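Local atomic coordinates of lectin (PDB entry 4HR6), a protein that probably forms part of a nontoxic, carbohydrate-binding seed lectin built from three chains and homologous to type II ribosome-inactivating proteins. Residues E14-A19 against V28-A33; H36-F41 against T51-T56; S10-S15 against A91-F96; N65-L70 against S106-I111. All blocks are in the same frame, centred on the assembly; numbering follows the deposited sequence.

Contact 1 (E14-A19 against V28-A33); sequences ESITLA and VAYQPA
Thr17 and Gln31 face each other as a hydrogen-bonded antiparallel pair: Thr17 N gives a nearly straight bond to Gln31 O (2.9 Å, 171° at the hydrogen), and Gln31 N returns one to Thr17 O. Further along, Ala19 N binds Ala29 O at 2.8 Å and Ala19 O takes the N-H of Val28. At the other end Ala33 N reaches Ser15 O at 3.0 Å, just past the strand, so five backbone bonds join these parts of strands 15-21 and 26-32, a beta hairpin. The non-hydrogen-bonded pairs lie between them, Ile16 with Pro32 and Leu18 with Tyr30. These four side chains share one face of the sheet. With CG set between its backbone N and carbonyl carbon (chi1 84°), Tyr30 carries its ring over its own strand. Ile16 CB lies 4.3 Å from Tyr30 CD1, while Leu18 CD1 touches Tyr30 CB as the two side chains pass at a slant. The hydroxyl of Tyr30 bonds to Leu95 O of helix 85-96. Thr17, Ala19, Ala29 and Gln31 lie on the other face. At the end of the paired stretch, Val28 CG2 comes within 4.2 Å of Ala19 CB. The chemistry divides cleanly: main-chain bonds fix the alignment of the strands, and Ile16, Leu18, Pro32 and the Tyr30 ring present a largely apolar face to the helices.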
loop_
_atom_site.group_PDB
_atom_site.type_symbol
_atom_site.label_atom_id
_atom_site.label_comp_id
_atom_site.label_asym_id
_atom_site.label_seq_id
_atom_site.Cartn_x
_atom_site.Cartn_y
_atom_site.Cartn_z
ATOM N N GLU B 14 12.568 -21.548 -25.151
ATOM C CA GLU B 14 12.864 -20.370 -25.928
ATOM C C GLU B 14 13.087 -19.221 -24.940
ATOM O O GLU B 14 12.231 -18.962 -24.084
ATOM C CB GLU B 14 11.691 -20.031 -26.827
ATOM C CG GLU B 14 11.202 -21.148 -27.745
ATOM C CD GLU B 14 9.726 -20.991 -28.094
ATOM O OE1 GLU B 14 8.904 -20.701 -27.168
ATOM O OE2 GLU B 14 9.386 -21.154 -29.288
ATOM N N SER B 15 14.213 -18.521 -25.062
ATOM C CA SER B 15 14.515 -17.373 -24.195
ATOM C C SER B 15 14.452 -16.051 -24.951
ATOM O O SER B 15 14.919 -15.946 -26.084
ATOM C CB SER B 15 15.891 -17.531 -23.584
ATOM O OG SER B 15 15.851 -18.464 -22.531
ATOM N N ILE B 16 13.848 -15.045 -24.332
ATOM C CA ILE B 16 13.965 -13.671 -24.811
ATOM C C ILE B 16 14.642 -12.816 -23.749
ATOM O O ILE B 16 14.564 -13.119 -22.566
ATOM C CB ILE B 16 12.614 -13.055 -25.166
ATOM C CG1 ILE B 16 11.734 -12.875 -23.920
ATOM C CG2 ILE B 16 11.905 -13.910 -26.221
ATOM C CD1 ILE B 16 10.441 -12.153 -24.217
ATOM N N THR B 17 15.328 -11.767 -24.188
ATOM C CA THR B 17 15.924 -10.817 -23.278
ATOM C C THR B 17 15.219 -9.487 -23.457
ATOM O O THR B 17 15.179 -8.936 -24.551
ATOM C CB THR B 17 17.419 -10.634 -23.549
ATOM O OG1 THR B 17 18.086 -11.857 -23.277
ATOM C CG2 THR B 17 18.004 -9.572 -22.644
ATOM N N LEU B 18 14.716 -8.964 -22.353
ATOM C CA LEU B 18 13.923 -7.768 -22.348
ATOM C C LEU B 18 14.691 -6.656 -21.635
ATOM O O LEU B 18 15.237 -6.868 -20.547
ATOM C CB LEU B 18 12.629 -8.097 -21.639
ATOM C CG LEU B 18 11.588 -7.017 -21.471
ATOM C CD1 LEU B 18 10.891 -6.740 -22.784
ATOM C CD2 LEU B 18 10.608 -7.504 -20.414
ATOM N N ALA B 19 14.746 -5.480 -22.256
ATOM C CA ALA B 19 15.518 -4.358 -21.720
ATOM C C ALA B 19 14.586 -3.290 -21.172
ATOM O O ALA B 19 13.604 -2.917 -21.809
ATOM C CB ALA B 19 16.433 -3.768 -22.794
ATOM N N VAL B 28 11.816 -1.117 -23.250
ATOM C CA VAL B 28 12.221 -0.363 -24.447
ATOM C C VAL B 28 12.603 -1.216 -25.653
ATOM O O VAL B 28 12.557 -0.741 -26.784
ATOM C CB VAL B 28 13.390 0.608 -24.149
ATOM C CG1 VAL B 28 13.011 1.567 -23.049
ATOM C CG2 VAL B 28 14.655 -0.126 -23.776
ATOM N N ALA B 29 13.054 -2.437 -25.413
ATOM C CA ALA B 29 13.512 -3.298 -26.481
ATOM C C ALA B 29 13.589 -4.728 -26.010
ATOM O O ALA B 29 13.602 -4.992 -24.807
ATOM C CB ALA B 29 14.900 -2.866 -26.940
ATOM N N TYR B 30 13.649 -5.654 -26.962
ATOM C CA TYR B 30 13.989 -7.038 -26.633
ATOM C C TYR B 30 14.739 -7.706 -27.770
ATOM O O TYR B 30 14.705 -7.234 -28.906
ATOM C CB TYR B 30 12.739 -7.873 -26.293
ATOM C CG TYR B 30 11.999 -8.462 -27.480
ATOM C CD1 TYR B 30 12.196 -9.794 -27.870
ATOM C CD2 TYR B 30 11.103 -7.708 -28.194
ATOM C CE1 TYR B 30 11.506 -10.340 -28.942
ATOM C CE2 TYR B 30 10.423 -8.231 -29.273
ATOM C CZ TYR B 30 10.626 -9.547 -29.635
ATOM O OH TYR B 30 9.940 -10.047 -30.694
ATOM N N GLN B 31 15.354 -8.836 -27.439
ATOM C CA GLN B 31 16.031 -9.685 -28.400
ATOM C C GLN B 31 15.697 -11.163 -28.131
ATOM O O GLN B 31 15.805 -11.623 -26.997
ATOM C CB GLN B 31 17.548 -9.515 -28.288
ATOM C CG GLN B 31 18.280 -10.021 -29.529
ATOM C CD GLN B 31 19.758 -10.301 -29.308
ATOM O OE1 GLN B 31 20.296 -10.074 -28.234
ATOM N NE2 GLN B 31 20.416 -10.808 -30.341
ATOM N N PRO B 32 15.272 -11.904 -29.168
ATOM C CA PRO B 32 15.232 -13.360 -29.006
ATOM C C PRO B 32 16.649 -13.919 -28.930
ATOM O O PRO B 32 17.482 -13.516 -29.719
ATOM C CB PRO B 32 14.543 -13.851 -30.289
ATOM C CG PRO B 32 14.022 -12.643 -30.983
ATOM C CD PRO B 32 14.795 -11.470 -30.484
ATOM N N ALA B 33 16.914 -14.824 -27.996
ATOM C CA ALA B 33 18.231 -15.490 -27.892
ATOM C C ALA B 33 18.611 -16.226 -29.182
ATOM O O ALA B 33 17.774 -16.899 -29.805
ATOM C CB ALA B 33 18.254 -16.456 -26.724
#

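Contact 2 (H36-F41 against T51-T56); sequences HESYFF and TLFTDT
A type I beta turn from Phe53 to Thr56, in the connection between helix 46-51 and strand 57-60, packs against strand 37-40 of the mixed sheet. Thr56 carries the polar part of the contact. Its OG1 lies 2.7 Å from Ser38 OG, a hydroxyl pair in which the proton is not assigned, and donates to Phe53 O, the carbonyl that opens the turn, at 2.6 Å. The backbone bond from Thr56 N to that same carbonyl is weak, so the threonine hydroxyl adds a second tie across the turn. Both hydroxyls take the same kind of torsion, between backbone N and carbonyl carbon (chi1 64° for Ser38, 70° for Thr56), which aims them at each other. Thr56 CB also lies 3.3 Å from His36 O, at the start of the segment.

Further along strand 37-40, toward Phe40, the contact becomes apolar. Phe53 points its CB at Ser38 CB, 3.8 Å away. Phe40 reaches the chain leaving the helix with the far end of its ring: CZ is 3.6 Å from Leu52 O, which stands at the ring edge near its plane, and 4.2 Å from Leu52 CB. The same CZ meets Phe53 CD2. Phe40 is stacked in addition on Phe49 of helix 46-51, while Gln31 of the neighbouring strand touches Phe53 and Thr56. Here the chain leaves strand 37-40, passes through a short helix and comes back as strand 57-60, a strand-helix-strand connection between adjacent parallel strands, which is a beta-alpha-beta crossover.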
loop_
_atom_site.group_PDB
_atom_site.type_symbol
_atom_site.label_atom_id
_atom_site.label_comp_id
_atom_site.label_asym_id
_atom_site.label_seq_id
_atom_site.Cartn_x
_atom_site.Cartn_y
_atom_site.Cartn_z
ATOM N N HIS B 36 20.019 -12.336 -34.736
ATOM C CA HIS B 36 20.714 -11.071 -35.089
ATOM C C HIS B 36 19.755 -9.928 -35.216
ATOM O O HIS B 36 20.132 -8.890 -35.737
ATOM C CB HIS B 36 21.419 -11.152 -36.450
ATOM C CG HIS B 36 22.100 -12.437 -36.685
ATOM N ND1 HIS B 36 23.000 -12.959 -35.786
ATOM C CD2 HIS B 36 21.991 -13.335 -37.690
ATOM C CE1 HIS B 36 23.424 -14.127 -36.231
ATOM N NE2 HIS B 36 22.833 -14.376 -37.387
ATOM N N GLU B 37 18.506 -10.139 -34.809
ATOM C CA GLU B 37 17.487 -9.108 -34.842
ATOM C C GLU B 37 17.185 -8.680 -33.418
ATOM O O GLU B 37 17.295 -9.482 -32.491
ATOM C CB GLU B 37 16.212 -9.634 -35.469
ATOM C CG GLU B 37 16.398 -10.339 -36.797
ATOM C CD GLU B 37 16.822 -9.406 -37.911
ATOM O OE1 GLU B 37 16.293 -8.287 -38.013
ATOM O OE2 GLU B 37 17.687 -9.809 -38.708
ATOM N N SER B 38 16.817 -7.407 -33.270
ATOM C CA SER B 38 16.323 -6.868 -32.034
ATOM C C SER B 38 15.158 -5.947 -32.387
ATOM O O SER B 38 14.996 -5.517 -33.540
ATOM C CB SER B 38 17.441 -6.132 -31.286
ATOM O OG SER B 38 17.904 -5.003 -32.019
ATOM N N TYR B 39 14.311 -5.665 -31.406
ATOM C CA TYR B 39 13.099 -4.900 -31.667
ATOM C C TYR B 39 12.953 -3.829 -30.617
ATOM O O TYR B 39 13.082 -4.096 -29.428
ATOM C CB TYR B 39 11.885 -5.819 -31.704
ATOM C CG TYR B 39 12.037 -6.927 -32.701
ATOM C CD1 TYR B 39 12.681 -8.092 -32.355
ATOM C CD2 TYR B 39 11.583 -6.781 -34.002
ATOM C CE1 TYR B 39 12.863 -9.103 -33.267
ATOM C CE2 TYR B 39 11.765 -7.788 -34.930
ATOM C CZ TYR B 39 12.406 -8.954 -34.546
ATOM O OH TYR B 39 12.606 -9.986 -35.441
ATOM N N PHE B 40 12.724 -2.605 -31.081
ATOM C CA PHE B 40 12.722 -1.426 -30.237
ATOM C C PHE B 40 11.365 -0.791 -30.371
ATOM O O PHE B 40 10.821 -0.738 -31.478
ATOM C CB PHE B 40 13.787 -0.426 -30.694
ATOM C CG PHE B 40 15.170 -0.763 -30.236
ATOM C CD1 PHE B 40 15.874 -1.796 -30.816
ATOM C CD2 PHE B 40 15.775 -0.037 -29.221
ATOM C CE1 PHE B 40 17.161 -2.098 -30.391
ATOM C CE2 PHE B 40 17.050 -0.342 -28.780
ATOM C CZ PHE B 40 17.751 -1.376 -29.372
ATOM N N PHE B 41 10.817 -0.319 -29.253
ATOM C CA PHE B 41 9.601 0.482 -29.311
ATOM C C PHE B 41 9.898 1.792 -30.011
ATOM O O PHE B 41 11.002 2.313 -29.937
ATOM C CB PHE B 41 9.041 0.746 -27.906
ATOM C CG PHE B 41 8.342 -0.446 -27.305
ATOM C CD1 PHE B 41 9.022 -1.323 -26.486
ATOM C CD2 PHE B 41 7.017 -0.705 -27.598
ATOM C CE1 PHE B 41 8.398 -2.433 -25.948
ATOM C CE2 PHE B 41 6.379 -1.818 -27.061
ATOM C CZ PHE B 41 7.072 -2.683 -26.233
ATOM N N THR B 51 23.315 2.018 -27.241
ATOM C CA THR B 51 23.944 1.181 -26.244
ATOM C C THR B 51 23.405 -0.240 -26.174
ATOM O O THR B 51 24.074 -1.083 -25.607
ATOM C CB THR B 51 23.840 1.811 -24.831
ATOM O OG1 THR B 51 22.484 2.117 -24.546
ATOM C CG2 THR B 51 24.642 3.104 -24.740
ATOM N N LEU B 52 22.215 -0.527 -26.711
ATOM C CA LEU B 52 21.659 -1.881 -26.580
ATOM C C LEU B 52 21.632 -2.625 -27.894
ATOM O O LEU B 52 21.220 -2.088 -28.906
ATOM C CB LEU B 52 20.226 -1.847 -26.055
ATOM C CG LEU B 52 19.975 -1.284 -24.667
ATOM C CD1 LEU B 52 18.481 -1.052 -24.477
ATOM C CD2 LEU B 52 20.531 -2.229 -23.616
ATOM N N PHE B 53 22.014 -3.889 -27.841
ATOM C CA PHE B 53 21.891 -4.806 -28.967
ATOM C C PHE B 53 22.528 -4.220 -30.220
ATOM O O PHE B 53 21.978 -4.298 -31.312
ATOM C CB PHE B 53 20.420 -5.192 -29.199
ATOM C CG PHE B 53 19.705 -5.657 -27.952
ATOM C CD1 PHE B 53 20.263 -6.619 -27.119
ATOM C CD2 PHE B 53 18.474 -5.117 -27.595
ATOM C CE1 PHE B 53 19.611 -7.028 -25.966
ATOM C CE2 PHE B 53 17.826 -5.528 -26.445
ATOM C CZ PHE B 53 18.391 -6.480 -25.634
ATOM N N THR B 54 23.704 -3.634 -30.048
ATOM C CA THR B 54 24.346 -2.875 -31.130
ATOM C C THR B 54 24.964 -3.770 -32.202
ATOM O O THR B 54 25.217 -3.322 -33.300
ATOM C CB THR B 54 25.409 -1.915 -30.572
ATOM O OG1 THR B 54 26.274 -2.628 -29.674
ATOM C CG2 THR B 54 24.726 -0.799 -29.810
ATOM N N ASP B 55 25.179 -5.034 -31.874
ATOM C CA ASP B 55 25.604 -6.032 -32.846
ATOM C C ASP B 55 24.408 -6.821 -33.397
ATOM O O ASP B 55 24.515 -8.021 -33.608
ATOM C CB ASP B 55 26.571 -6.997 -32.162
ATOM C CG ASP B 55 25.927 -7.707 -30.994
ATOM O OD1 ASP B 55 25.288 -7.028 -30.160
ATOM O OD2 ASP B 55 26.016 -8.943 -30.927
ATOM N N THR B 56 23.276 -6.150 -33.619
ATOM C CA THR B 56 22.088 -6.771 -34.202
ATOM C C THR B 56 21.510 -5.814 -35.215
ATOM O O THR B 56 21.865 -4.643 -35.228
ATOM C CB THR B 56 21.010 -7.107 -33.119
ATOM O OG1 THR B 56 20.414 -5.906 -32.599
ATOM C CG2 THR B 56 21.628 -7.852 -32.001
#

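Contact 3 (S10-S15 against A91-F96); sequences SNKDES and AISNLF
Glu14 lays its CB over one face of the Phe96 ring, 3.7 Å from the centroid and 16° off the normal, a CH-pi contact between the turn joining strands 3-9 and 15-21 and the end of helix 85-96. Phe96 gets there with CG anti to its backbone N (chi1 -175°). Its ring edge meets Ser15 O, which lies near the ring plane 3.5 Å from CD1. Beyond the ring, the Glu14 carboxylate is gripped from several sides. Ser93 OG donates to the syn lone pair of OE1 at 2.6 Å, and Ser10 OG donates to the anti side of the same oxygen. Lys12 NZ comes from above the carboxylate plane to form a salt bridge with OE2 (2.9 Å). These partners would be expected to favour a charged carboxylate in this buried place. The type I turn from Ser10 to Asp13 brings Ser10 and Lys12 round to the glutamate, and Ser10 N bonds to Glu14 O across its base. Asp13 makes a salt bridge with Arg4 of a neighbouring lectin chain. On the helix side of the turn, the CG2 branch of Ile92 fits against Ser10 CB, with 3.8 Å between the two carbons.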
loop_
_atom_site.group_PDB
_atom_site.type_symbol
_atom_site.label_atom_id
_atom_site.label_comp_id
_atom_site.label_asym_id
_atom_site.label_seq_id
_atom_site.Cartn_x
_atom_site.Cartn_y
_atom_site.Cartn_z
ATOM N N SER B 10 10.420 -19.784 -22.000
ATOM C CA SER B 10 9.188 -20.552 -22.079
ATOM C C SER B 10 9.416 -22.026 -21.721
ATOM O O SER B 10 10.545 -22.456 -21.516
ATOM C CB SER B 10 8.611 -20.465 -23.490
ATOM O OG SER B 10 9.369 -21.275 -24.359
ATOM N N ASN B 11 8.318 -22.779 -21.647
ATOM C CA ASN B 11 8.350 -24.250 -21.556
ATOM C C ASN B 11 8.922 -24.969 -22.785
ATOM O O ASN B 11 9.264 -26.133 -22.696
ATOM C CB ASN B 11 6.953 -24.798 -21.272
ATOM C CG ASN B 11 6.564 -24.642 -19.814
ATOM O OD1 ASN B 11 7.108 -25.310 -18.945
ATOM N ND2 ASN B 11 5.621 -23.764 -19.544
ATOM N N LYS B 12 9.027 -24.288 -23.921
ATOM C CA LYS B 12 9.763 -24.834 -25.069
ATOM C C LYS B 12 11.264 -24.516 -25.011
ATOM O O LYS B 12 11.971 -24.747 -25.983
ATOM C CB LYS B 12 9.187 -24.297 -26.380
ATOM C CG LYS B 12 7.749 -24.719 -26.650
ATOM C CD LYS B 12 7.054 -23.816 -27.670
ATOM C CE LYS B 12 7.688 -23.903 -29.050
ATOM N NZ LYS B 12 7.172 -22.853 -29.983
ATOM N N ASP B 13 11.737 -23.985 -23.882
ATOM C CA ASP B 13 13.112 -23.471 -23.743
ATOM C C ASP B 13 13.517 -22.373 -24.735
ATOM O O ASP B 13 14.660 -22.282 -25.117
ATOM C CB ASP B 13 14.126 -24.615 -23.796
ATOM C CG ASP B 13 14.111 -25.435 -22.551
ATOM O OD1 ASP B 13 14.550 -24.899 -21.508
ATOM O OD2 ASP B 13 13.650 -26.603 -22.616
ATOM N N GLU B 14 12.568 -21.548 -25.151
ATOM C CA GLU B 14 12.864 -20.370 -25.928
ATOM C C GLU B 14 13.087 -19.221 -24.940
ATOM O O GLU B 14 12.231 -18.962 -24.084
ATOM C CB GLU B 14 11.691 -20.031 -26.827
ATOM C CG GLU B 14 11.202 -21.148 -27.745
ATOM C CD GLU B 14 9.726 -20.991 -28.094
ATOM O OE1 GLU B 14 8.904 -20.701 -27.168
ATOM O OE2 GLU B 14 9.386 -21.154 -29.288
ATOM N N SER B 15 14.213 -18.521 -25.062
ATOM C CA SER B 15 14.515 -17.373 -24.195
ATOM C C SER B 15 14.452 -16.051 -24.951
ATOM O O SER B 15 14.919 -15.946 -26.084
ATOM C CB SER B 15 15.891 -17.531 -23.584
ATOM O OG SER B 15 15.851 -18.464 -22.531
ATOM N N ALA B 91 2.938 -15.859 -24.763
ATOM C CA ALA B 91 3.509 -14.542 -25.033
ATOM C C ALA B 91 5.017 -14.607 -25.303
ATOM O O ALA B 91 5.506 -14.009 -26.247
ATOM C CB ALA B 91 3.219 -13.604 -23.885
ATOM N N ILE B 92 5.735 -15.362 -24.490
ATOM C CA ILE B 92 7.158 -15.513 -24.678
ATOM C C ILE B 92 7.441 -16.091 -26.085
ATOM O O ILE B 92 8.243 -15.527 -26.868
ATOM C CB ILE B 92 7.763 -16.387 -23.553
ATOM C CG1 ILE B 92 7.715 -15.633 -22.231
ATOM C CG2 ILE B 92 9.213 -16.746 -23.856
ATOM C CD1 ILE B 92 8.063 -16.487 -21.019
ATOM N N SER B 93 6.733 -17.167 -26.427
ATOM C CA SER B 93 6.879 -17.793 -27.746
ATOM C C SER B 93 6.644 -16.852 -28.895
ATOM O O SER B 93 7.392 -16.885 -29.870
ATOM C CB SER B 93 5.946 -19.004 -27.888
ATOM O OG SER B 93 6.362 -20.016 -26.982
ATOM N N ASN B 94 5.594 -16.035 -28.795
ATOM C CA ASN B 94 5.269 -15.105 -29.848
ATOM C C ASN B 94 6.362 -14.050 -30.058
ATOM O O ASN B 94 6.628 -13.647 -31.196
ATOM C CB ASN B 94 3.962 -14.378 -29.553
ATOM C CG ASN B 94 2.767 -15.301 -29.515
ATOM O OD1 ASN B 94 2.681 -16.277 -30.257
ATOM N ND2 ASN B 94 1.834 -14.998 -28.627
ATOM N N LEU B 95 6.930 -13.560 -28.954
ATOM C CA LEU B 95 8.063 -12.637 -29.017
ATOM C C LEU B 95 9.284 -13.330 -29.607
ATOM O O LEU B 95 9.986 -12.745 -30.409
ATOM C CB LEU B 95 8.431 -12.087 -27.637
ATOM C CG LEU B 95 7.550 -11.049 -26.938
ATOM C CD1 LEU B 95 8.370 -10.139 -26.027
ATOM C CD2 LEU B 95 6.754 -10.218 -27.897
ATOM N N PHE B 96 9.534 -14.560 -29.190
ATOM C CA PHE B 96 10.660 -15.326 -29.701
ATOM C C PHE B 96 10.610 -15.521 -31.214
ATOM O O PHE B 96 11.637 -15.379 -31.879
ATOM C CB PHE B 96 10.751 -16.678 -29.022
ATOM C CG PHE B 96 11.967 -17.473 -29.412
ATOM C CD1 PHE B 96 13.173 -17.279 -28.768
ATOM C CD2 PHE B 96 11.897 -18.422 -30.420
ATOM C CE1 PHE B 96 14.289 -18.018 -29.112
ATOM C CE2 PHE B 96 13.015 -19.154 -30.783
ATOM C CZ PHE B 96 14.215 -18.954 -30.120
#

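Contact 4 (N65-L70 against S106-I111); sequences NTFKSL and SFLVII
Leu70 fills the tight part of this contact, where the first turn of helix 67-74 rests on helix 103-119. Its CB is 3.4 Å from Leu108 CD1, tighter than usual for two carbons, and its CD1 lies 3.7 Å from the same methyl as the two leucines slide past each other in opposite directions. The modelled conformation of Leu108 is doubtful, since chi1 near -106° and chi2 near 10° are both away from the staggered positions, and the closeness of that pair should be read with the same caution. One helical turn further on, Ile111 meets Leu70 tip to tip, CD1 to CD1 at 3.8 Å. The other branch, Leu70 CD2, rests on Phe107 CB at 3.9 Å, the two side chains crossing at about a right angle. Leu70 is thus wedged among three residues of the longer helix.

Phe67, a turn earlier and partly exposed, is held more loosely. Leu108 CD1 approaches its ring edge at CD2, and Ile111 CG2 touches CE2, each at 4.0 Å. Arg78 adds a cation-pi contact to that ring. Toward solvent the segment turns polar: exposed Thr66 is the N-cap of helix 67-74, with OG1 accepting from Ser69 N at 3.1 Å, and Lys68 points away from the partner helix. No hydrogen bond joins the two segments. Short helix 67-74 thus packs by apolar side chains alone on long helix 103-119, within the helical part of the ribosome-inactivating-protein fold.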
loop_
_atom_site.group_PDB
_atom_site.type_symbol
_atom_site.label_atom_id
_atom_site.label_comp_id
_atom_site.label_asym_id
_atom_site.label_seq_id
_atom_site.Cartn_x
_atom_site.Cartn_y
_atom_site.Cartn_z
ATOM N N ASN B 65 5.430 2.087 -26.122
ATOM C CA ASN B 65 5.296 1.288 -24.928
ATOM C C ASN B 65 4.231 1.795 -23.966
ATOM O O ASN B 65 4.176 1.355 -22.843
ATOM C CB ASN B 65 6.650 1.128 -24.229
ATOM C CG ASN B 65 7.297 2.440 -23.878
ATOM O OD1 ASN B 65 6.635 3.440 -23.716
ATOM N ND2 ASN B 65 8.606 2.423 -23.721
ATOM N N THR B 66 3.414 2.749 -24.375
ATOM C CA THR B 66 2.316 3.177 -23.512
ATOM C C THR B 66 1.214 2.121 -23.631
ATOM O O THR B 66 1.066 1.460 -24.677
ATOM C CB THR B 66 1.716 4.514 -23.935
ATOM O OG1 THR B 66 1.174 4.386 -25.256
ATOM C CG2 THR B 66 2.764 5.635 -23.900
ATOM N N PHE B 67 0.429 1.972 -22.575
ATOM C CA PHE B 67 -0.689 1.022 -22.611
ATOM C C PHE B 67 -1.698 1.351 -23.702
ATOM O O PHE B 67 -2.204 0.452 -24.375
ATOM C CB PHE B 67 -1.392 0.954 -21.272
ATOM C CG PHE B 67 -0.589 0.294 -20.204
ATOM C CD1 PHE B 67 -0.262 0.978 -19.048
ATOM C CD2 PHE B 67 -0.169 -1.023 -20.347
ATOM C CE1 PHE B 67 0.493 0.366 -18.059
ATOM C CE2 PHE B 67 0.576 -1.641 -19.356
ATOM C CZ PHE B 67 0.912 -0.938 -18.220
ATOM N N LYS B 68 -2.007 2.621 -23.879
ATOM C CA LYS B 68 -2.938 3.016 -24.925
ATOM C C LYS B 68 -2.456 2.549 -26.293
ATOM O O LYS B 68 -3.231 2.008 -27.086
ATOM C CB LYS B 68 -3.119 4.530 -24.963
ATOM C CG LYS B 68 -4.190 5.062 -24.043
ATOM C CD LYS B 68 -4.442 6.545 -24.302
ATOM C CE LYS B 68 -5.555 7.089 -23.408
ATOM N NZ LYS B 68 -5.194 7.065 -21.960
ATOM N N SER B 69 -1.175 2.763 -26.580
ATOM C CA SER B 69 -0.657 2.404 -27.897
ATOM C C SER B 69 -0.715 0.888 -28.067
ATOM O O SER B 69 -1.090 0.366 -29.129
ATOM C CB SER B 69 0.774 2.917 -28.110
ATOM O OG SER B 69 1.234 2.591 -29.422
ATOM N N LEU B 70 -0.313 0.182 -27.032
ATOM C CA LEU B 70 -0.363 -1.278 -27.067
ATOM C C LEU B 70 -1.773 -1.803 -27.262
ATOM O O LEU B 70 -1.980 -2.746 -28.028
ATOM C CB LEU B 70 0.235 -1.867 -25.796
ATOM C CG LEU B 70 1.761 -1.778 -25.788
ATOM C CD1 LEU B 70 2.297 -2.045 -24.408
ATOM C CD2 LEU B 70 2.346 -2.770 -26.784
ATOM N N SER B 106 1.068 -9.839 -26.735
ATOM C CA SER B 106 2.076 -10.526 -25.933
ATOM C C SER B 106 2.806 -9.551 -25.011
ATOM O O SER B 106 3.053 -9.885 -23.860
ATOM C CB SER B 106 3.037 -11.317 -26.818
ATOM O OG SER B 106 2.316 -12.188 -27.685
ATOM N N PHE B 107 3.096 -8.337 -25.497
ATOM C CA PHE B 107 3.686 -7.309 -24.640
ATOM C C PHE B 107 2.765 -6.933 -23.457
ATOM O O PHE B 107 3.211 -6.797 -22.331
ATOM C CB PHE B 107 4.061 -6.052 -25.440
ATOM C CG PHE B 107 5.443 -6.103 -26.039
ATOM C CD1 PHE B 107 5.635 -5.926 -27.396
ATOM C CD2 PHE B 107 6.550 -6.324 -25.238
ATOM C CE1 PHE B 107 6.917 -5.966 -27.945
ATOM C CE2 PHE B 107 7.832 -6.375 -25.780
ATOM C CZ PHE B 107 8.011 -6.194 -27.128
ATOM N N LEU B 108 1.485 -6.773 -23.723
ATOM C CA LEU B 108 0.509 -6.484 -22.664
ATOM C C LEU B 108 0.531 -7.528 -21.527
ATOM O O LEU B 108 0.527 -7.183 -20.335
ATOM C CB LEU B 108 -0.872 -6.392 -23.280
ATOM C CG LEU B 108 -1.580 -5.046 -23.457
ATOM C CD1 LEU B 108 -0.728 -3.836 -23.201
ATOM C CD2 LEU B 108 -2.266 -4.972 -24.821
ATOM N N VAL B 109 0.619 -8.797 -21.895
ATOM C CA VAL B 109 0.733 -9.856 -20.909
ATOM C C VAL B 109 2.018 -9.736 -20.095
ATOM O O VAL B 109 2.004 -9.742 -18.854
ATOM C CB VAL B 109 0.664 -11.239 -21.587
ATOM C CG1 VAL B 109 0.904 -12.338 -20.578
ATOM C CG2 VAL B 109 -0.690 -11.441 -22.269
ATOM N N ILE B 110 3.139 -9.622 -20.803
ATOM C CA ILE B 110 4.446 -9.663 -20.182
ATOM C C ILE B 110 4.668 -8.436 -19.294
ATOM O O ILE B 110 5.129 -8.560 -18.169
ATOM C CB ILE B 110 5.552 -9.782 -21.248
ATOM C CG1 ILE B 110 5.553 -11.187 -21.838
ATOM C CG2 ILE B 110 6.913 -9.486 -20.640
ATOM C CD1 ILE B 110 6.155 -11.269 -23.215
ATOM N N ILE B 111 4.333 -7.260 -19.803
ATOM C CA ILE B 111 4.537 -6.033 -19.061
ATOM C C ILE B 111 3.757 -6.096 -17.741
ATOM O O ILE B 111 4.299 -5.816 -16.679
ATOM C CB ILE B 111 4.167 -4.795 -19.929
ATOM C CG1 ILE B 111 5.232 -4.607 -21.019
ATOM C CG2 ILE B 111 4.052 -3.531 -19.097
ATOM C CD1 ILE B 111 4.858 -3.592 -22.068
#

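From the N terminus, contact 1 and contact 3 start on the same stretch, sharing Glu14 and Ser15. Contact 1 closes the short hairpin between strands 15-21 and 26-32; contact 2 follows in series, closing the loop from strand 37-40 to the chain before strand 57-60. Contact 3 closes a much longer loop, to helix 85-96, with contact 2 nested inside it. Contact 4 opens within that loop but ends on helix 103-119, so contacts 3 and 4 cross. Main-chain bonds between strands 26-32 and 37-40 join contacts 1 and 2; Tyr30 and Phe41 both meet Phe107, tying the sheet to the helices, and Asn94 bonds to Ser106 between helices 85-96 and 103-119.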